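Local coordinates for uncharacterized protein (Capnocytophaga ochracea, PDB 4W9R) that is of unknown function but probably belongs to the esterases of the alpha/beta-hydrolase superfamily, with a helical C-terminal region after the hydrolase-like part, at residues Lys274-Thr286 / Asn307-Glu321. Sequence-based numbering, arbitrary orientation.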
loop_
_atom_site.group_PDB
_atom_site.type_symbol
_atom_site.label_atom_id
_atom_site.label_comp_id
_atom_site.label_asym_id
_atom_site.label_seq_id
_atom_site.Cartn_x
_atom_site.Cartn_y
_atom_site.Cartn_z
ATOM N N LYS B 274 3.460 22.726 -12.689
ATOM C CA LYS B 274 3.381 22.886 -11.245
ATOM C C LYS B 274 3.771 24.292 -10.817
ATOM O O LYS B 274 4.867 24.761 -11.121
ATOM C CB LYS B 274 4.275 21.863 -10.539
ATOM C CG LYS B 274 4.249 21.975 -9.020
ATOM C CD LYS B 274 5.177 20.970 -8.360
ATOM C CE LYS B 274 5.038 21.016 -6.845
ATOM N NZ LYS B 274 5.885 19.995 -6.169
ATOM N N VAL B 275 2.860 24.963 -10.120
ATOM C CA VAL B 275 3.169 26.245 -9.504
ATOM C C VAL B 275 4.265 26.032 -8.473
ATOM O O VAL B 275 4.130 25.175 -7.598
ATOM C CB VAL B 275 1.937 26.874 -8.830
ATOM C CG1 VAL B 275 2.316 28.176 -8.139
ATOM C CG2 VAL B 275 0.835 27.106 -9.850
ATOM N N PRO B 276 5.364 26.794 -8.584
ATOM C CA PRO B 276 6.498 26.624 -7.671
ATOM C C PRO B 276 6.097 26.825 -6.216
ATOM O O PRO B 276 5.465 27.825 -5.874
ATOM C CB PRO B 276 7.479 27.708 -8.123
ATOM C CG PRO B 276 7.125 27.963 -9.549
ATOM C CD PRO B 276 5.637 27.799 -9.625
ATOM N N ILE B 277 6.464 25.867 -5.373
ATOM C CA ILE B 277 6.145 25.928 -3.955
ATOM C C ILE B 277 7.164 26.783 -3.210
ATOM O O ILE B 277 8.337 26.834 -3.584
ATOM C CB ILE B 277 6.083 24.524 -3.334
ATOM C CG1 ILE B 277 7.389 23.770 -3.585
ATOM C CG2 ILE B 277 4.909 23.748 -3.911
ATOM C CD1 ILE B 277 7.410 22.377 -2.995
ATOM N N LEU B 278 6.699 27.462 -2.164
ATOM C CA LEU B 278 7.530 28.377 -1.386
ATOM C C LEU B 278 8.824 27.726 -0.900
ATOM O O LEU B 278 9.866 28.378 -0.832
ATOM C CB LEU B 278 6.740 28.915 -0.192
ATOM C CG LEU B 278 7.383 30.075 0.568
ATOM C CD1 LEU B 278 7.602 31.259 -0.362
ATOM C CD2 LEU B 278 6.529 30.471 1.761
ATOM N N ASN B 279 8.750 26.441 -0.570
ATOM C CA ASN B 279 9.921 25.685 -0.141
ATOM C C ASN B 279 10.998 25.643 -1.221
ATOM O O ASN B 279 12.178 25.865 -0.943
ATOM C CB ASN B 279 9.512 24.263 0.250
ATOM C CG ASN B 279 10.702 23.384 0.589
ATOM O OD1 ASN B 279 11.189 23.388 1.720
ATOM N ND2 ASN B 279 11.171 22.615 -0.390
ATOM N N ASP B 280 10.585 25.367 -2.454
ATOM C CA ASP B 280 11.514 25.271 -3.574
ATOM C C ASP B 280 12.081 26.634 -3.957
ATOM O O ASP B 280 13.239 26.742 -4.361
ATOM C CB ASP B 280 10.827 24.629 -4.780
ATOM C CG ASP B 280 10.629 23.135 -4.612
ATOM O OD1 ASP B 280 10.836 22.630 -3.489
ATOM O OD2 ASP B 280 10.263 22.469 -5.603
ATOM N N VAL B 281 11.262 27.672 -3.832
ATOM C CA VAL B 281 11.703 29.025 -4.148
ATOM C C VAL B 281 12.738 29.509 -3.138
ATOM O O VAL B 281 13.788 30.031 -3.513
ATOM C CB VAL B 281 10.523 30.013 -4.182
ATOM C CG1 VAL B 281 11.025 31.435 -4.380
ATOM C CG2 VAL B 281 9.546 29.630 -5.284
HETATM N N MSE B 282 12.442 29.323 -1.855
HETATM C CA MSE B 282 13.341 29.756 -0.791
HETATM C C MSE B 282 14.654 28.981 -0.801
HETATM O O MSE B 282 15.703 29.525 -0.462
HETATM C CB MSE B 282 12.659 29.620 0.571
HETATM C CG MSE B 282 11.545 30.625 0.792
HETATM SE SE MSE B 282 12.142 32.451 0.448
HETATM C CE MSE B 282 10.459 33.388 0.747
ATOM N N ALA B 283 14.590 27.713 -1.190
ATOM C CA ALA B 283 15.790 26.895 -1.306
ATOM C C ALA B 283 16.697 27.459 -2.391
ATOM O O ALA B 283 17.918 27.492 -2.243
ATOM C CB ALA B 283 15.429 25.452 -1.608
ATOM N N THR B 284 16.086 27.909 -3.481
ATOM C CA THR B 284 16.823 28.504 -4.584
ATOM C C THR B 284 17.427 29.837 -4.158
ATOM O O THR B 284 18.583 30.134 -4.462
ATOM C CB THR B 284 15.919 28.717 -5.814
ATOM O OG1 THR B 284 15.263 27.486 -6.146
ATOM C CG2 THR B 284 16.737 29.193 -7.005
ATOM N N TYR B 285 16.636 30.626 -3.437
ATOM C CA TYR B 285 17.054 31.944 -2.971
ATOM C C TYR B 285 18.209 31.855 -1.976
ATOM O O TYR B 285 19.156 32.640 -2.042
ATOM C CB TYR B 285 15.865 32.674 -2.344
ATOM C CG TYR B 285 16.197 34.005 -1.706
ATOM C CD1 TYR B 285 16.461 35.125 -2.484
ATOM C CD2 TYR B 285 16.226 34.146 -0.325
ATOM C CE1 TYR B 285 16.756 36.345 -1.902
ATOM C CE2 TYR B 285 16.520 35.361 0.265
ATOM C CZ TYR B 285 16.782 36.456 -0.528
ATOM O OH TYR B 285 17.075 37.667 0.057
ATOM N N THR B 286 18.125 30.898 -1.058
ATOM C CA THR B 286 19.160 30.706 -0.048
ATOM C C THR B 286 20.479 30.281 -0.690
ATOM O O THR B 286 21.550 30.749 -0.299
ATOM C CB THR B 286 18.736 29.654 0.999
ATOM O OG1 THR B 286 17.507 30.061 1.614
ATOM C CG2 THR B 286 19.801 29.501 2.072
ATOM N N ASN B 307 4.837 32.967 -12.424
ATOM C CA ASN B 307 3.938 31.966 -11.859
ATOM C C ASN B 307 3.596 32.163 -10.381
ATOM O O ASN B 307 4.390 31.846 -9.498
ATOM C CB ASN B 307 4.555 30.575 -12.040
ATOM C CG ASN B 307 5.314 30.435 -13.351
ATOM O OD1 ASN B 307 4.753 30.017 -14.364
ATOM N ND2 ASN B 307 6.597 30.779 -13.334
ATOM N N GLY B 308 2.381 32.641 -10.131
ATOM C CA GLY B 308 1.722 32.545 -8.840
ATOM C C GLY B 308 2.013 33.619 -7.804
ATOM O O GLY B 308 1.196 33.862 -6.918
ATOM N N TYR B 309 3.171 34.263 -7.905
ATOM C CA TYR B 309 3.593 35.239 -6.896
ATOM C C TYR B 309 3.377 36.712 -7.258
ATOM O O TYR B 309 3.785 37.597 -6.504
ATOM C CB TYR B 309 5.055 34.993 -6.529
ATOM C CG TYR B 309 5.256 33.643 -5.880
ATOM C CD1 TYR B 309 5.678 32.549 -6.623
ATOM C CD2 TYR B 309 4.993 33.455 -4.528
ATOM C CE1 TYR B 309 5.852 31.309 -6.035
ATOM C CE2 TYR B 309 5.165 32.220 -3.931
ATOM C CZ TYR B 309 5.594 31.150 -4.691
ATOM O OH TYR B 309 5.767 29.917 -4.104
ATOM N N LEU B 310 2.771 36.970 -8.414
ATOM C CA LEU B 310 2.567 38.337 -8.907
ATOM C C LEU B 310 1.910 39.272 -7.887
ATOM O O LEU B 310 2.225 40.461 -7.827
ATOM C CB LEU B 310 1.724 38.309 -10.183
ATOM C CG LEU B 310 1.369 39.665 -10.794
ATOM C CD1 LEU B 310 2.630 40.433 -11.165
ATOM C CD2 LEU B 310 0.460 39.497 -12.000
ATOM N N LYS B 311 1.018 38.721 -7.073
ATOM C CA LYS B 311 0.245 39.505 -6.114
ATOM C C LYS B 311 0.962 39.637 -4.773
ATOM O O LYS B 311 0.397 40.146 -3.808
ATOM C CB LYS B 311 -1.143 38.894 -5.915
ATOM C CG LYS B 311 -2.029 38.989 -7.145
ATOM C CD LYS B 311 -2.104 40.422 -7.650
ATOM C CE LYS B 311 -2.903 40.521 -8.940
ATOM N NZ LYS B 311 -2.926 41.915 -9.466
ATOM N N THR B 312 2.197 39.154 -4.715
ATOM C CA THR B 312 2.992 39.208 -3.492
ATOM C C THR B 312 4.192 40.132 -3.665
ATOM O O THR B 312 4.617 40.409 -4.784
ATOM C CB THR B 312 3.495 37.816 -3.072
ATOM O OG1 THR B 312 4.482 37.358 -4.005
ATOM C CG2 THR B 312 2.342 36.824 -3.018
ATOM N N ALA B 313 4.708 40.637 -2.550
ATOM C CA ALA B 313 5.849 41.549 -2.563
ATOM C C ALA B 313 7.156 40.882 -2.991
ATOM O O ALA B 313 8.155 41.560 -3.226
ATOM C CB ALA B 313 6.019 42.180 -1.191
HETATM N N MSE B 314 7.148 39.556 -3.095
HETATM C CA MSE B 314 8.375 38.795 -3.327
HETATM C C MSE B 314 9.127 39.107 -4.635
HETATM O O MSE B 314 10.343 39.296 -4.595
HETATM C CB MSE B 314 8.077 37.294 -3.263
HETATM C CG MSE B 314 9.326 36.445 -3.154
HETATM SE SE MSE B 314 8.939 34.577 -2.793
HETATM C CE MSE B 314 8.381 34.060 -4.573
ATOM N N PRO B 315 8.429 39.147 -5.792
ATOM C CA PRO B 315 9.176 39.377 -7.038
ATOM C C PRO B 315 9.974 40.680 -7.053
ATOM O O PRO B 315 11.128 40.684 -7.483
ATOM C CB PRO B 315 8.075 39.418 -8.101
ATOM C CG PRO B 315 6.991 38.589 -7.539
ATOM C CD PRO B 315 7.006 38.872 -6.068
ATOM N N ASN B 316 9.370 41.766 -6.587
ATOM C CA ASN B 316 10.054 43.053 -6.575
ATOM C C ASN B 316 11.066 43.157 -5.440
ATOM O O ASN B 316 12.002 43.950 -5.511
ATOM C CB ASN B 316 9.042 44.194 -6.486
ATOM C CG ASN B 316 8.339 44.449 -7.804
ATOM O OD1 ASN B 316 8.936 44.315 -8.874
ATOM N ND2 ASN B 316 7.064 44.813 -7.737
ATOM N N PHE B 317 10.884 42.355 -4.397
ATOM C CA PHE B 317 11.864 42.302 -3.319
ATOM C C PHE B 317 13.151 41.654 -3.817
ATOM O O PHE B 317 14.247 42.132 -3.531
ATOM C CB PHE B 317 11.319 41.537 -2.115
ATOM C CG PHE B 317 12.271 41.481 -0.952
ATOM C CD1 PHE B 317 12.285 42.487 -0.002
ATOM C CD2 PHE B 317 13.155 40.421 -0.810
ATOM C CE1 PHE B 317 13.159 42.438 1.070
ATOM C CE2 PHE B 317 14.030 40.366 0.259
ATOM C CZ PHE B 317 14.032 41.375 1.200
ATOM N N PHE B 318 13.008 40.557 -4.557
ATOM C CA PHE B 318 14.152 39.874 -5.148
ATOM C C PHE B 318 14.865 40.780 -6.144
ATOM O O PHE B 318 16.093 40.850 -6.169
ATOM C CB PHE B 318 13.718 38.579 -5.843
ATOM C CG PHE B 318 13.376 37.463 -4.898
ATOM C CD1 PHE B 318 13.702 37.544 -3.556
ATOM C CD2 PHE B 318 12.734 36.323 -5.359
ATOM C CE1 PHE B 318 13.388 36.515 -2.687
ATOM C CE2 PHE B 318 12.420 35.289 -4.496
ATOM C CZ PHE B 318 12.748 35.386 -3.158
ATOM N N LEU B 319 14.081 41.475 -6.961
ATOM C CA LEU B 319 14.625 42.360 -7.982
ATOM C C LEU B 319 15.334 43.560 -7.356
ATOM O O LEU B 319 16.393 43.975 -7.825
ATOM C CB LEU B 319 13.515 42.832 -8.923
ATOM C CG LEU B 319 13.944 43.615 -10.164
ATOM C CD1 LEU B 319 14.851 42.774 -11.051
ATOM C CD2 LEU B 319 12.725 44.091 -10.935
ATOM N N ALA B 320 14.746 44.110 -6.298
ATOM C CA ALA B 320 15.340 45.246 -5.599
ATOM C C ALA B 320 16.679 44.867 -4.978
ATOM O O ALA B 320 17.632 45.646 -5.015
ATOM C CB ALA B 320 14.393 45.772 -4.533
ATOM N N GLU B 321 16.748 43.667 -4.407
ATOM C CA GLU B 321 17.996 43.173 -3.840
ATOM C C GLU B 321 19.044 42.989 -4.930
ATOM O O GLU B 321 20.225 43.252 -4.714
ATOM C CB GLU B 321 17.774 41.856 -3.092
ATOM C CG GLU B 321 17.270 42.026 -1.667
ATOM C CD GLU B 321 17.291 40.728 -0.876
ATOM O OE1 GLU B 321 17.363 39.646 -1.500
ATOM O OE2 GLU B 321 17.242 40.789 0.371
#
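The segments 278-286 and 314-321 of two longer helices, which carry Y285 and F318 into contact, run almost parallel (5°) with axes 13.3 Å apart, too far for backbones to touch, and large side chains bridge the interval. Toward the C-terminal end of the two segments, Y285 extends across with CG anti to its own backbone nitrogen (chi1 175°), laying its ring alongside that of F318. The two planes are tilted by 16° but slid apart, centroids 4.7 Å from each other, and F318 CE1 sits over the rim of one tyrosine face. Y285 OH donates to E321 OE1 (2.5 Å) on the syn lone pair, ring and carboxylate nearly coplanar, while E321 OE2 forms a salt bridge with R356. A phenylalanine in place of Y285 would probably leave E321 OE1 without this donor and the carboxylate freer to turn. In the middle, V281 CG1 meets the CE methyl of selenomethionine M314 tip to tip at 3.7 Å; that methyl also covers one face of the Y309 ring, off-centre. At the N-terminal approach Y309 OH donates to P276 O (2.8 Å) from well out of the carbonyl plane, tying the two loops that lead into the helices. Helix 294-306 lies between the pair in sequence and touches P276, Y309 and M314, so the contact joins alternate helices of an all-helical array, resembling helical-hairpin repeats such as TPR.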